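Side-chain contacts in putative aspartyl-tRNA synthetase (Leishmania major, PDB 6OD8), which probably catalyses the ATP-dependent attachment of L-aspartate to tRNA(Asp), releasing AMP and diphosphate: residues 388-393 against 439-444; 402-407 against 467-472; 480-485 against 534-539. All blocks are in the same frame, centred on the assembly; numbering follows the deposited sequence.

Contact 1 of 3, residues 388-393 against 439-444; sequences FQARVH and ERYGTD. With EDO (1,2-ethanediol), chain E; EDO (1,2-ethanediol), chain K.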
ATOM      1  N   PHE A 388      33.179   8.056  21.500  1.00 23.65           N
ATOM      2  CA  PHE A 388      32.613   6.964  20.721  1.00 24.77           C
ATOM      3  C   PHE A 388      32.419   7.335  19.255  1.00 24.45           C
ATOM      4  O   PHE A 388      31.810   6.570  18.508  1.00 23.43           O
ATOM      5  CB  PHE A 388      31.317   6.484  21.381  1.00 28.10           C
ATOM      6  CG  PHE A 388      31.538   6.014  22.798  1.00 27.77           C
ATOM      7  CD1 PHE A 388      32.109   4.775  23.041  1.00 27.09           C
ATOM      8  CD2 PHE A 388      31.244   6.835  23.876  1.00 33.40           C
ATOM      9  CE1 PHE A 388      32.358   4.342  24.346  1.00 35.75           C
ATOM     10  CE2 PHE A 388      31.488   6.415  25.176  1.00 38.68           C
ATOM     11  CZ  PHE A 388      32.047   5.167  25.414  1.00 40.21           C
ATOM     12  N   GLN A 389      32.969   8.469  18.823  1.00 25.65           N
ATOM     13  CA  GLN A 389      33.102   8.793  17.398  1.00 21.91           C
ATOM     14  C   GLN A 389      31.752   8.826  16.701  1.00 21.90           C
ATOM     15  O   GLN A 389      31.617   8.404  15.553  1.00 25.63           O
ATOM     16  CB  GLN A 389      34.051   7.825  16.699  1.00 25.80           C
ATOM     17  CG  GLN A 389      35.498   8.036  17.136  1.00 28.34           C
ATOM     18  CD  GLN A 389      36.081   9.328  16.579  1.00 32.66           C
ATOM     19  OE1 GLN A 389      36.402   9.407  15.396  1.00 34.45           O
ATOM     20  NE2 GLN A 389      36.197  10.355  17.424  1.00 27.01           N
ATOM     21  N   ALA A 390      30.756   9.337  17.404  1.00 24.06           N
ATOM     22  CA  ALA A 390      29.436   9.460  16.815  1.00 24.50           C
ATOM     23  C   ALA A 390      29.387  10.621  15.827  1.00 22.86           C
ATOM     24  O   ALA A 390      30.148  11.592  15.906  1.00 21.68           O
ATOM     25  CB  ALA A 390      28.387   9.639  17.908  1.00 24.07           C
ATOM     26  N   ARG A 391      28.429  10.522  14.901  1.00 23.61           N
ATOM     27  CA  ARG A 391      28.274  11.476  13.818  1.00 25.14           C
ATOM     28  C   ARG A 391      26.793  11.666  13.544  1.00 19.75           C
ATOM     29  O   ARG A 391      25.991  10.749  13.742  1.00 21.16           O
ATOM     30  CB  ARG A 391      28.917  10.987  12.512  1.00 25.97           C
ATOM     31  CG  ARG A 391      30.414  11.065  12.459  1.00 31.77           C
ATOM     32  CD  ARG A 391      30.894  10.504  11.123  1.00 42.10           C
ATOM     33  NE  ARG A 391      32.323  10.753  10.916  1.00 47.69           N
ATOM     34  CZ  ARG A 391      33.289   9.949  11.344  1.00 46.50           C
ATOM     35  NH1 ARG A 391      32.981   8.838  12.012  1.00 42.23           N
ATOM     36  NH2 ARG A 391      34.565  10.264  11.112  1.00 47.53           N
ATOM     37  N   VAL A 392      26.442  12.848  13.055  1.00 22.08           N
ATOM     38  CA  VAL A 392      25.158  13.018  12.380  1.00 21.37           C
ATOM     39  C   VAL A 392      25.461  13.411  10.943  1.00 19.07           C
ATOM     40  O   VAL A 392      26.525  13.963  10.654  1.00 20.14           O
ATOM     41  CB  VAL A 392      24.256  14.070  13.072  1.00 22.30           C
ATOM     42  CG1 VAL A 392      24.035  13.700  14.534  1.00 20.40           C
ATOM     43  CG2 VAL A 392      24.838  15.457  12.934  1.00 21.17           C
ATOM     44  N   HIS A 393      24.551  13.077  10.027  1.00 19.37           N
ATOM     45  CA  HIS A 393      24.753  13.527   8.655  1.00 22.11           C
ATOM     46  C   HIS A 393      24.738  15.056   8.572  1.00 20.39           C
ATOM     47  O   HIS A 393      25.604  15.657   7.924  1.00 19.18           O
ATOM     48  CB  HIS A 393      23.711  12.925   7.711  1.00 25.26           C
ATOM     49  CG  HIS A 393      23.923  13.332   6.281  1.00 25.41           C
ATOM     50  ND1 HIS A 393      23.222  14.361   5.690  1.00 28.68           N
ATOM     51  CD2 HIS A 393      24.837  12.927   5.366  1.00 23.88           C
ATOM     52  CE1 HIS A 393      23.655  14.532   4.454  1.00 30.42           C
ATOM     53  NE2 HIS A 393      24.639  13.679   4.234  1.00 27.12           N
ATOM     54  N   GLU A 439      21.069   8.065  27.582  1.00 26.04           N
ATOM     55  CA  GLU A 439      21.680   8.796  28.682  1.00 32.79           C
ATOM     56  C   GLU A 439      22.818   9.687  28.204  1.00 28.71           C
ATOM     57  O   GLU A 439      22.964  10.812  28.688  1.00 31.39           O
ATOM     58  CB  GLU A 439      22.158   7.812  29.748  1.00 35.61           C
ATOM     59  CG  GLU A 439      21.004   7.056  30.405  1.00 45.02           C
ATOM     60  CD  GLU A 439      21.452   6.040  31.449  1.00 55.96           C
ATOM     61  OE1 GLU A 439      22.669   5.756  31.531  1.00 53.28           O
ATOM     62  OE2 GLU A 439      20.573   5.528  32.187  1.00 57.30           O
ATOM     63  N   ARG A 440      23.616   9.220  27.239  1.00 26.09           N
ATOM     64  CA  ARG A 440      24.779   9.983  26.775  1.00 25.38           C
ATOM     65  C   ARG A 440      24.390  11.074  25.789  1.00 30.35           C
ATOM     66  O   ARG A 440      24.816  12.228  25.932  1.00 29.16           O
ATOM     67  CB  ARG A 440      25.805   9.068  26.102  1.00 29.33           C
ATOM     68  CG  ARG A 440      27.117   9.814  25.784  1.00 33.30           C
ATOM     69  CD  ARG A 440      28.190   8.905  25.214  1.00 30.72           C
ATOM     70  NE  ARG A 440      29.331   9.651  24.663  1.00 30.70           N
ATOM     71  CZ  ARG A 440      30.270  10.228  25.405  1.00 37.28           C
ATOM     72  NH1 ARG A 440      30.188  10.172  26.728  1.00 35.80           N
ATOM     73  NH2 ARG A 440      31.290  10.865  24.830  1.00 30.62           N
ATOM     74  N   TYR A 441      23.597  10.707  24.774  1.00 22.34           N
ATOM     75  CA  TYR A 441      23.284  11.557  23.629  1.00 26.29           C
ATOM     76  C   TYR A 441      21.896  12.172  23.683  1.00 28.55           C
ATOM     77  O   TYR A 441      21.635  13.107  22.921  1.00 26.85           O
ATOM     78  CB  TYR A 441      23.406  10.766  22.309  1.00 20.86           C
ATOM     79  CG  TYR A 441      24.829  10.243  22.103  1.00 22.20           C
ATOM     80  CD1 TYR A 441      25.836  11.076  21.619  1.00 23.66           C
ATOM     81  CD2 TYR A 441      25.163   8.931  22.424  1.00 22.20           C
ATOM     82  CE1 TYR A 441      27.144  10.612  21.460  1.00 27.91           C
ATOM     83  CE2 TYR A 441      26.453   8.454  22.248  1.00 24.30           C
ATOM     84  CZ  TYR A 441      27.446   9.299  21.765  1.00 27.80           C
ATOM     85  OH  TYR A 441      28.756   8.852  21.611  1.00 27.95           O
ATOM     86  N   GLY A 442      20.996  11.640  24.514  1.00 23.82           N
ATOM     87  CA  GLY A 442      19.678  12.237  24.691  1.00 21.69           C
ATOM     88  C   GLY A 442      18.642  11.857  23.666  1.00 29.79           C
ATOM     89  O   GLY A 442      17.610  12.533  23.570  1.00 27.22           O
ATOM     90  N   THR A 443      18.862  10.781  22.908  1.00 23.63           N
ATOM     91  CA  THR A 443      17.981  10.429  21.810  1.00 21.61           C
ATOM     92  C   THR A 443      17.486   8.996  21.960  1.00 26.07           C
ATOM     93  O   THR A 443      18.190   8.128  22.486  1.00 19.14           O
ATOM     94  CB  THR A 443      18.658  10.607  20.441  1.00 22.47           C
ATOM     95  OG1 THR A 443      17.712  10.303  19.407  1.00 22.03           O
ATOM     96  CG2 THR A 443      19.875   9.702  20.313  1.00 22.47           C
ATOM     97  N   ASP A 444      16.245   8.782  21.517  1.00 19.70           N
ATOM     98  CA  ASP A 444      15.585   7.481  21.474  1.00 20.47           C
ATOM     99  C   ASP A 444      15.771   6.765  20.142  1.00 20.20           C
ATOM    100  O   ASP A 444      15.240   5.661  19.979  1.00 22.71           O
ATOM    101  CB  ASP A 444      14.062   7.625  21.709  1.00 19.09           C
ATOM    102  CG  ASP A 444      13.718   8.252  23.049  1.00 19.00           C
ATOM    103  OD1 ASP A 444      14.282   7.844  24.085  1.00 22.34           O
ATOM    104  OD2 ASP A 444      12.856   9.154  23.058  1.00 27.18           O
TER
HETATM  105  C1  EDO E 603      29.478   5.715  11.916  1.00 46.52           C
HETATM  106  O1  EDO E 603      28.633   6.151  10.850  1.00 46.88           O
HETATM  107  C2  EDO E 603      29.476   6.754  13.037  1.00 42.82           C
HETATM  108  O2  EDO E 603      30.494   7.737  12.821  1.00 50.47           O
HETATM  109  C1  EDO K 609      16.188   3.636  25.130  1.00 38.60           C
HETATM  110  O1  EDO K 609      15.969   3.535  26.538  1.00 37.15           O
HETATM  111  C2  EDO K 609      15.840   5.027  24.642  1.00 36.11           C
HETATM  112  O2  EDO K 609      14.420   5.186  24.562  1.00 36.69           O

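Contact 2 of 3, residues 402-407 against 467-472; sequences INYMHC and VRFTNS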
ATOM      1  N   ILE A 402      26.503   5.595  15.186  1.00 17.40           N
ATOM      2  CA  ILE A 402      27.663   5.117  15.937  1.00 18.06           C
ATOM      3  C   ILE A 402      28.153   3.860  15.239  1.00 26.63           C
ATOM      4  O   ILE A 402      27.360   2.959  14.943  1.00 23.72           O
ATOM      5  CB  ILE A 402      27.346   4.826  17.422  1.00 20.24           C
ATOM      6  CG1 ILE A 402      26.739   6.057  18.102  1.00 24.42           C
ATOM      7  CG2 ILE A 402      28.624   4.400  18.190  1.00 22.30           C
ATOM      8  CD1 ILE A 402      26.333   5.811  19.549  1.00 29.81           C
ATOM      9  N   ASN A 403      29.446   3.822  14.947  1.00 22.94           N
ATOM     10  CA  ASN A 403      30.053   2.611  14.417  1.00 23.16           C
ATOM     11  C   ASN A 403      29.844   1.447  15.384  1.00 29.08           C
ATOM     12  O   ASN A 403      29.913   1.613  16.608  1.00 25.30           O
ATOM     13  CB  ASN A 403      31.545   2.857  14.183  1.00 26.65           C
ATOM     14  CG  ASN A 403      32.278   1.606  13.832  1.00 32.16           C
ATOM     15  OD1 ASN A 403      32.809   0.916  14.702  1.00 44.54           O
ATOM     16  ND2 ASN A 403      32.310   1.286  12.555  1.00 24.48           N
ATOM     17  N   TYR A 404      29.596   0.262  14.821  1.00 23.37           N
ATOM     18  CA  TYR A 404      29.356  -0.939  15.611  1.00 24.01           C
ATOM     19  C   TYR A 404      30.462  -1.184  16.644  1.00 24.10           C
ATOM     20  O   TYR A 404      30.181  -1.556  17.794  1.00 21.26           O
ATOM     21  CB  TYR A 404      29.226  -2.144  14.671  1.00 26.77           C
ATOM     22  CG  TYR A 404      28.789  -3.415  15.357  1.00 24.47           C
ATOM     23  CD1 TYR A 404      27.448  -3.749  15.427  1.00 24.59           C
ATOM     24  CD2 TYR A 404      29.724  -4.294  15.922  1.00 27.15           C
ATOM     25  CE1 TYR A 404      27.032  -4.909  16.050  1.00 27.29           C
ATOM     26  CE2 TYR A 404      29.317  -5.466  16.548  1.00 18.92           C
ATOM     27  CZ  TYR A 404      27.971  -5.764  16.610  1.00 22.19           C
ATOM     28  OH  TYR A 404      27.536  -6.917  17.228  1.00 27.10           O
ATOM     29  N   MET A 405      31.727  -0.984  16.262  1.00 23.66           N
ATOM     30  CA  MET A 405      32.800  -1.259  17.219  1.00 22.02           C
ATOM     31  C   MET A 405      32.780  -0.269  18.369  1.00 25.58           C
ATOM     32  O   MET A 405      33.108  -0.638  19.499  1.00 27.94           O
ATOM     33  CB  MET A 405      34.163  -1.258  16.523  1.00 23.65           C
ATOM     34  CG  MET A 405      34.322  -2.425  15.553  1.00 29.95           C
ATOM     35  SD  MET A 405      36.007  -2.510  14.883  1.00 51.80           S
ATOM     36  CE  MET A 405      35.877  -1.290  13.573  1.00 50.64           C
ATOM     37  N   HIS A 406      32.362   0.978  18.118  1.00 25.24           N
ATOM     38  CA  HIS A 406      32.202   1.909  19.229  1.00 27.83           C
ATOM     39  C   HIS A 406      30.955   1.604  20.047  1.00 24.64           C
ATOM     40  O   HIS A 406      30.925   1.905  21.244  1.00 22.05           O
ATOM     41  CB  HIS A 406      32.203   3.345  18.707  1.00 26.67           C
ATOM     42  CG  HIS A 406      33.525   3.759  18.131  1.00 32.77           C
ATOM     43  ND1 HIS A 406      34.618   4.063  18.915  1.00 35.08           N
ATOM     44  CD2 HIS A 406      33.938   3.885  16.846  1.00 33.82           C
ATOM     45  CE1 HIS A 406      35.642   4.375  18.140  1.00 33.33           C
ATOM     46  NE2 HIS A 406      35.263   4.255  16.881  1.00 33.99           N
ATOM     47  N   CYS A 407      29.918   1.027  19.430  1.00 26.29           N
ATOM     48  CA  CYS A 407      28.789   0.533  20.212  1.00 22.35           C
ATOM     49  C   CYS A 407      29.226  -0.551  21.186  1.00 20.52           C
ATOM     50  O   CYS A 407      28.731  -0.609  22.315  1.00 21.35           O
ATOM     51  CB  CYS A 407      27.691  -0.022  19.305  1.00 25.05           C
ATOM     52  SG  CYS A 407      26.809   1.208  18.311  1.00 26.62           S
ATOM     53  N   VAL A 467      36.833  -7.933   6.001  1.00 26.45           N
ATOM     54  CA  VAL A 467      35.663  -8.750   5.662  1.00 29.52           C
ATOM     55  C   VAL A 467      34.990  -9.320   6.902  1.00 30.61           C
ATOM     56  O   VAL A 467      33.960  -9.993   6.791  1.00 31.90           O
ATOM     57  CB  VAL A 467      36.006  -9.886   4.683  1.00 33.16           C
ATOM     58  CG1 VAL A 467      36.277  -9.324   3.282  1.00 33.36           C
ATOM     59  CG2 VAL A 467      37.183 -10.715   5.207  1.00 28.53           C
ATOM     60  N   ARG A 468      35.556  -9.057   8.089  1.00 33.02           N
ATOM     61  CA  ARG A 468      34.843  -9.375   9.322  1.00 31.85           C
ATOM     62  C   ARG A 468      33.542  -8.592   9.437  1.00 22.04           C
ATOM     63  O   ARG A 468      32.653  -8.994  10.196  1.00 25.41           O
ATOM     64  CB  ARG A 468      35.711  -9.086  10.557  1.00 31.38           C
ATOM     65  CG  ARG A 468      36.953  -9.959  10.718  1.00 37.16           C
ATOM     66  CD  ARG A 468      37.792  -9.514  11.932  1.00 35.06           C
ATOM     67  NE  ARG A 468      38.098  -8.084  11.877  1.00 38.14           N
ATOM     68  CZ  ARG A 468      38.638  -7.380  12.870  1.00 40.64           C
ATOM     69  NH1 ARG A 468      38.950  -7.972  14.016  1.00 47.34           N
ATOM     70  NH2 ARG A 468      38.872  -6.081  12.715  1.00 33.64           N
ATOM     71  N   PHE A 469      33.423  -7.468   8.725  1.00 19.22           N
ATOM     72  CA  PHE A 469      32.277  -6.577   8.827  1.00 18.46           C
ATOM     73  C   PHE A 469      31.637  -6.390   7.455  1.00 17.90           C
ATOM     74  O   PHE A 469      32.182  -6.794   6.421  1.00 18.13           O
ATOM     75  CB  PHE A 469      32.681  -5.225   9.444  1.00 24.41           C
ATOM     76  CG  PHE A 469      33.266  -5.349  10.842  1.00 22.50           C
ATOM     77  CD1 PHE A 469      32.432  -5.451  11.950  1.00 27.04           C
ATOM     78  CD2 PHE A 469      34.650  -5.376  11.039  1.00 27.34           C
ATOM     79  CE1 PHE A 469      32.959  -5.570  13.239  1.00 26.36           C
ATOM     80  CE2 PHE A 469      35.190  -5.503  12.330  1.00 26.65           C
ATOM     81  CZ  PHE A 469      34.342  -5.598  13.435  1.00 21.72           C
ATOM     82  N   THR A 470      30.464  -5.751   7.461  1.00 18.89           N
ATOM     83  CA  THR A 470      29.648  -5.616   6.263  1.00 17.66           C
ATOM     84  C   THR A 470      29.224  -4.170   6.080  1.00 20.67           C
ATOM     85  O   THR A 470      29.240  -3.355   7.012  1.00 20.34           O
ATOM     86  CB  THR A 470      28.391  -6.501   6.328  1.00 21.17           C
ATOM     87  OG1 THR A 470      27.656  -6.180   7.520  1.00 20.16           O
ATOM     88  CG2 THR A 470      28.785  -7.982   6.342  1.00 24.59           C
ATOM     89  N   ASN A 471      28.850  -3.872   4.839  1.00 20.78           N
ATOM     90  CA  ASN A 471      28.309  -2.575   4.459  1.00 19.12           C
ATOM     91  C   ASN A 471      26.832  -2.550   4.837  1.00 18.48           C
ATOM     92  O   ASN A 471      25.947  -2.592   3.984  1.00 14.69           O
ATOM     93  CB  ASN A 471      28.486  -2.359   2.962  1.00 16.26           C
ATOM     94  CG  ASN A 471      29.931  -2.226   2.561  1.00 24.25           C
ATOM     95  OD1 ASN A 471      30.768  -1.858   3.380  1.00 24.74           O
ATOM     96  ND2 ASN A 471      30.231  -2.509   1.289  1.00 22.67           N
ATOM     97  N   SER A 472      26.576  -2.463   6.143  1.00 17.66           N
ATOM     98  CA  SER A 472      25.212  -2.634   6.642  1.00 17.83           C
ATOM     99  C   SER A 472      25.038  -1.854   7.938  1.00 23.45           C
ATOM    100  O   SER A 472      26.014  -1.491   8.591  1.00 21.78           O
ATOM    101  CB  SER A 472      24.900  -4.112   6.882  1.00 17.37           C
ATOM    102  OG  SER A 472      25.666  -4.610   7.958  1.00 23.60           O
TER

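Contact 3 of 3, residues 480-485 against 534-539; sequences EEISSG and VMLYLG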
ATOM      1  N   GLU A 480      15.288  -0.863  20.611  1.00 19.45           N
ATOM      2  CA  GLU A 480      14.884  -2.077  19.918  1.00 18.16           C
ATOM      3  C   GLU A 480      15.024  -1.881  18.420  1.00 19.33           C
ATOM      4  O   GLU A 480      14.668  -0.821  17.887  1.00 19.27           O
ATOM      5  CB  GLU A 480      13.442  -2.454  20.287  1.00 20.29           C
ATOM      6  CG  GLU A 480      13.296  -2.649  21.788  1.00 20.38           C
ATOM      7  CD  GLU A 480      11.976  -3.300  22.171  1.00 25.09           C
ATOM      8  OE1 GLU A 480      11.535  -4.244  21.470  1.00 30.73           O
ATOM      9  OE2 GLU A 480      11.388  -2.869  23.176  1.00 25.03           O
ATOM     10  N   GLU A 481      15.544  -2.921  17.757  1.00 17.11           N
ATOM     11  CA  GLU A 481      15.815  -2.876  16.329  1.00 17.89           C
ATOM     12  C   GLU A 481      14.519  -2.684  15.549  1.00 18.68           C
ATOM     13  O   GLU A 481      13.535  -3.390  15.770  1.00 20.22           O
ATOM     14  CB  GLU A 481      16.514  -4.176  15.900  1.00 24.91           C
ATOM     15  CG  GLU A 481      17.038  -4.191  14.468  1.00 32.58           C
ATOM     16  CD  GLU A 481      16.058  -4.803  13.463  1.00 49.92           C
ATOM     17  OE1 GLU A 481      15.066  -5.439  13.888  1.00 55.08           O
ATOM     18  OE2 GLU A 481      16.287  -4.644  12.244  1.00 50.28           O
ATOM     19  N   ILE A 482      14.514  -1.729  14.626  1.00 16.27           N
ATOM     20  CA  ILE A 482      13.337  -1.485  13.799  1.00 17.85           C
ATOM     21  C   ILE A 482      13.615  -1.680  12.306  1.00 17.73           C
ATOM     22  O   ILE A 482      12.678  -1.968  11.543  1.00 19.14           O
ATOM     23  CB  ILE A 482      12.747  -0.081  14.064  1.00 22.84           C
ATOM     24  CG1 ILE A 482      11.390   0.104  13.361  1.00 21.58           C
ATOM     25  CG2 ILE A 482      13.707   1.017  13.600  1.00 26.13           C
ATOM     26  CD1 ILE A 482      10.293  -0.879  13.833  1.00 25.61           C
ATOM     27  N   SER A 483      14.868  -1.609  11.862  1.00 16.87           N
ATOM     28  CA  SER A 483      15.156  -1.722  10.437  1.00 18.04           C
ATOM     29  C   SER A 483      16.629  -2.059  10.257  1.00 19.74           C
ATOM     30  O   SER A 483      17.478  -1.545  10.984  1.00 25.34           O
ATOM     31  CB  SER A 483      14.812  -0.418   9.694  1.00 19.32           C
ATOM     32  OG  SER A 483      15.035  -0.542   8.275  1.00 17.98           O
ATOM     33  N   SER A 484      16.915  -2.939   9.296  1.00 19.82           N
ATOM     34  CA  SER A 484      18.272  -3.242   8.855  1.00 19.82           C
ATOM     35  C   SER A 484      18.408  -2.809   7.400  1.00 22.29           C
ATOM     36  O   SER A 484      17.535  -3.124   6.585  1.00 23.93           O
ATOM     37  CB  SER A 484      18.562  -4.746   8.981  1.00 20.37           C
ATOM     38  OG  SER A 484      18.504  -5.158  10.332  1.00 28.44           O
ATOM     39  N   GLY A 485      19.480  -2.088   7.080  1.00 15.56           N
ATOM     40  CA  GLY A 485      19.770  -1.715   5.704  1.00 12.40           C
ATOM     41  C   GLY A 485      21.170  -2.135   5.308  1.00 21.35           C
ATOM     42  O   GLY A 485      22.061  -2.262   6.147  1.00 18.45           O
ATOM     43  N   VAL A 534       4.874   1.357  14.856  1.00 15.78           N
ATOM     44  CA  VAL A 534       3.816   2.020  15.630  1.00 15.71           C
ATOM     45  C   VAL A 534       3.967   1.683  17.104  1.00 14.42           C
ATOM     46  O   VAL A 534       3.861   2.556  17.973  1.00 16.53           O
ATOM     47  CB  VAL A 534       2.409   1.636  15.104  1.00 15.38           C
ATOM     48  CG1 VAL A 534       1.307   2.173  16.051  1.00 15.31           C
ATOM     49  CG2 VAL A 534       2.198   2.156  13.709  1.00 12.70           C
ATOM     50  N   MET A 535       4.258   0.414  17.400  1.00 15.97           N
ATOM     51  CA  MET A 535       4.412  -0.022  18.784  1.00 17.34           C
ATOM     52  C   MET A 535       5.569   0.705  19.465  1.00 21.76           C
ATOM     53  O   MET A 535       5.419   1.241  20.569  1.00 21.24           O
ATOM     54  CB  MET A 535       4.623  -1.537  18.816  1.00 15.77           C
ATOM     55  CG  MET A 535       5.079  -2.076  20.175  1.00 22.88           C
ATOM     56  SD  MET A 535       5.494  -3.818  20.044  1.00 20.53           S
ATOM     57  CE  MET A 535       5.751  -4.256  21.744  1.00 23.59           C
ATOM     58  N   LEU A 536       6.738   0.746  18.816  1.00 16.77           N
ATOM     59  CA  LEU A 536       7.893   1.372  19.472  1.00 18.97           C
ATOM     60  C   LEU A 536       7.739   2.891  19.540  1.00 20.51           C
ATOM     61  O   LEU A 536       8.099   3.509  20.548  1.00 23.41           O
ATOM     62  CB  LEU A 536       9.189   0.986  18.747  1.00 15.67           C
ATOM     63  CG  LEU A 536       9.545  -0.502  18.924  1.00 15.97           C
ATOM     64  CD1 LEU A 536      10.557  -0.959  17.883  1.00 20.19           C
ATOM     65  CD2 LEU A 536      10.059  -0.756  20.348  1.00 19.16           C
ATOM     66  N   TYR A 537       7.200   3.504  18.486  1.00 21.90           N
ATOM     67  CA  TYR A 537       6.933   4.944  18.509  1.00 19.76           C
ATOM     68  C   TYR A 537       6.057   5.339  19.695  1.00 21.76           C
ATOM     69  O   TYR A 537       6.312   6.343  20.373  1.00 22.53           O
ATOM     70  CB  TYR A 537       6.251   5.357  17.201  1.00 21.02           C
ATOM     71  CG  TYR A 537       5.901   6.819  17.147  1.00 21.26           C
ATOM     72  CD1 TYR A 537       6.873   7.775  16.831  1.00 17.31           C
ATOM     73  CD2 TYR A 537       4.593   7.256  17.383  1.00 15.25           C
ATOM     74  CE1 TYR A 537       6.552   9.136  16.763  1.00 17.89           C
ATOM     75  CE2 TYR A 537       4.270   8.601  17.327  1.00 18.26           C
ATOM     76  CZ  TYR A 537       5.242   9.537  17.018  1.00 18.31           C
ATOM     77  OH  TYR A 537       4.899  10.873  16.976  1.00 18.90           O
ATOM     78  N   LEU A 538       4.990   4.587  19.930  1.00 14.62           N
ATOM     79  CA  LEU A 538       4.047   4.882  20.997  1.00 16.03           C
ATOM     80  C   LEU A 538       4.421   4.222  22.315  1.00 21.87           C
ATOM     81  O   LEU A 538       3.730   4.440  23.320  1.00 19.16           O
ATOM     82  CB  LEU A 538       2.646   4.419  20.582  1.00 18.08           C
ATOM     83  CG  LEU A 538       2.015   5.155  19.394  1.00 18.77           C
ATOM     84  CD1 LEU A 538       0.665   4.488  18.984  1.00 15.58           C
ATOM     85  CD2 LEU A 538       1.780   6.632  19.717  1.00 16.07           C
ATOM     86  N   GLY A 539       5.456   3.386  22.322  1.00 24.72           N
ATOM     87  CA  GLY A 539       5.851   2.681  23.529  1.00 24.50           C
ATOM     88  C   GLY A 539       4.847   1.672  24.041  1.00 27.27           C
ATOM     89  O   GLY A 539       4.751   1.479  25.257  1.00 23.68           O
TER

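Contact 1 of 3, residues 388-393 against 439-444
Between Ala390 and Tyr441 the backbones stay 9.4 Å apart (CA to CA), so segments 388-393 and 439-444 meet through side chains alone. Phe388 turns the rim of its ring onto the flat face of the Arg440 guanidinium, with the two planes 82° apart. Its CD2 lies 3.5 Å from Arg440 NE and above the guanidinium near that group's rim. The fit is one of edge on face: the apolar C-H border of the ring covers a face of the guanidinium, where no N-H points. The extended chain of Arg440, with CG anti to the backbone N (chi1 -172°), carries the group out to Phe388, and chi4 of 76° turns its face to the ring. The phenol end of Tyr441 fills the next position, OH standing 3.5 Å from Phe388 CB, while CE1 packs 3.9 Å from the small methyl CB of Ala390. These contacts bring the C-terminal end of helix 427-441 against the residues leading into strand 391-392, near one border of the large sheet of the class II catalytic domain. Gly442, just after the helix, has a positive phi, a conformation easy for glycine. Asp386 unites the polar groups: its carboxylate pairs with Arg440 NH2 and accepts bonds from Tyr441 OH and from the backbone N of Phe388 and Ala390. Arg440 NE adds a weak bond of 3.2 Å to Tyr441 OH.

Contact 2 of 3, residues 402-407 against 467-472
A Met-aromatic contact between Met405 and Phe469 joins the first turn of helix 404-412 to the loop that leads into strand 472-477. The sulfur SD of Met405 lies 3.8 Å from CZ of Phe469 and 4.6 Å from the ring centroid, in a direction 46° off the ring normal, so it approaches obliquely. CG of Met405 also rests 3.8 Å from Phe469 CZ, and both atoms thus bear on the outer end of the ring. The bend at chi3 (-82°) swings CE across, past the ring, so that SD and CG make the closest approaches. Methionine suits this place because its slender, flexible chain can follow the outline of a ring. Tyr404 adds a looser apolar contact, its CD2 being 4.4 Å from Phe469 CE1. The helix start that carries Tyr404 and Met405 is fixed by Asn403 at the N-cap: OD1 accepts from Met405 N at 2.7 Å, the donor standing 50° out of the carbonyl plane, and more weakly from His406 N. Asparagine fits there because its short side chain can fold back onto first-turn amides, which have no carbonyl of a preceding turn to bond to. Further out, Tyr404 gives its OH to Asp423 O, its ring meets that of Phe451, and it packs on Ser448 of strand 445-449, while Ile402 and Cys407 lie against helix 427-441.

Contact 3 of 3, residues 480-485 against 534-539
Leu536 reaches strand 480-487 with both of its methyl branches, and both lie against Glu480. CD2 runs along that side chain from CB to the carboxylate, 3.8 Å from Glu480 CB and 3.7 Å from its carboxylate carbon CD, so the aliphatic part and the base of the carboxylate are covered together. CD1 also rests on Glu480 CB and, turned to the hydrophobic side, meets CD1 of Ile482 at 4.1 Å, where the two chains pass alongside, pointing opposite ways. Ile482 sends CG1 anti to its backbone N (chi1 -171°), which carries the long arm with CD1 to the leucine. A branched leucine is apt here, since one residue can fill the angle between an acidic side chain and an apolar one. Glu480, extended beyond CG, places a charge beside the CD2 methyl, and that charge is met by salt bridges from OE1 to Arg532 and from OE2 to Lys431. The supporting elements belong to the antiparallel core of the class II synthetase fold: strand 523-529 and helix 530-538 have the sequence and strand-helix layout of motif 3, and Arg532 is the arginine of that signature. Strand 480-485 and helix 534-538 run at 134° to each other with axes 10.1 Å apart. On the strand, a classic beta bulge sets Ile482 and Ser483 together opposite Met475, while Ile482 also packs on Ile477 and Ile528. On the helix, a Schellman motif closes the end, with Gly539 supplying the positive phi; its weak bond from Gly539 N to Leu536 O is 3.2 Å long. Arg478 donates NE to Leu536 O and NH2 to Tyr537 O, satisfying carbonyls of the last turn.

From the N terminus, segment 388-393 comes first and 402-407 follows it, on strands that are neighbours in the large catalytic sheet. Contact 1 closes a loop of 45 intervening residues at 439-444, and contact 2 one of 59 at 467-472. Their segments alternate along the chain, so the two loops cross, and they touch where Tyr441 packs on Ile402 and the backbone O of Phe388 meets His406. Contact 3 opens after contact 2 has closed, spanning 48 residues; Ser472 of contact 2 touches Gly485 on the adjoining strand. Contact 1 lies near one border of the sheet, contact 2 links helix 404-412 to the approach to strand 472-477, and contact 3 joins the central part to helix 530-538.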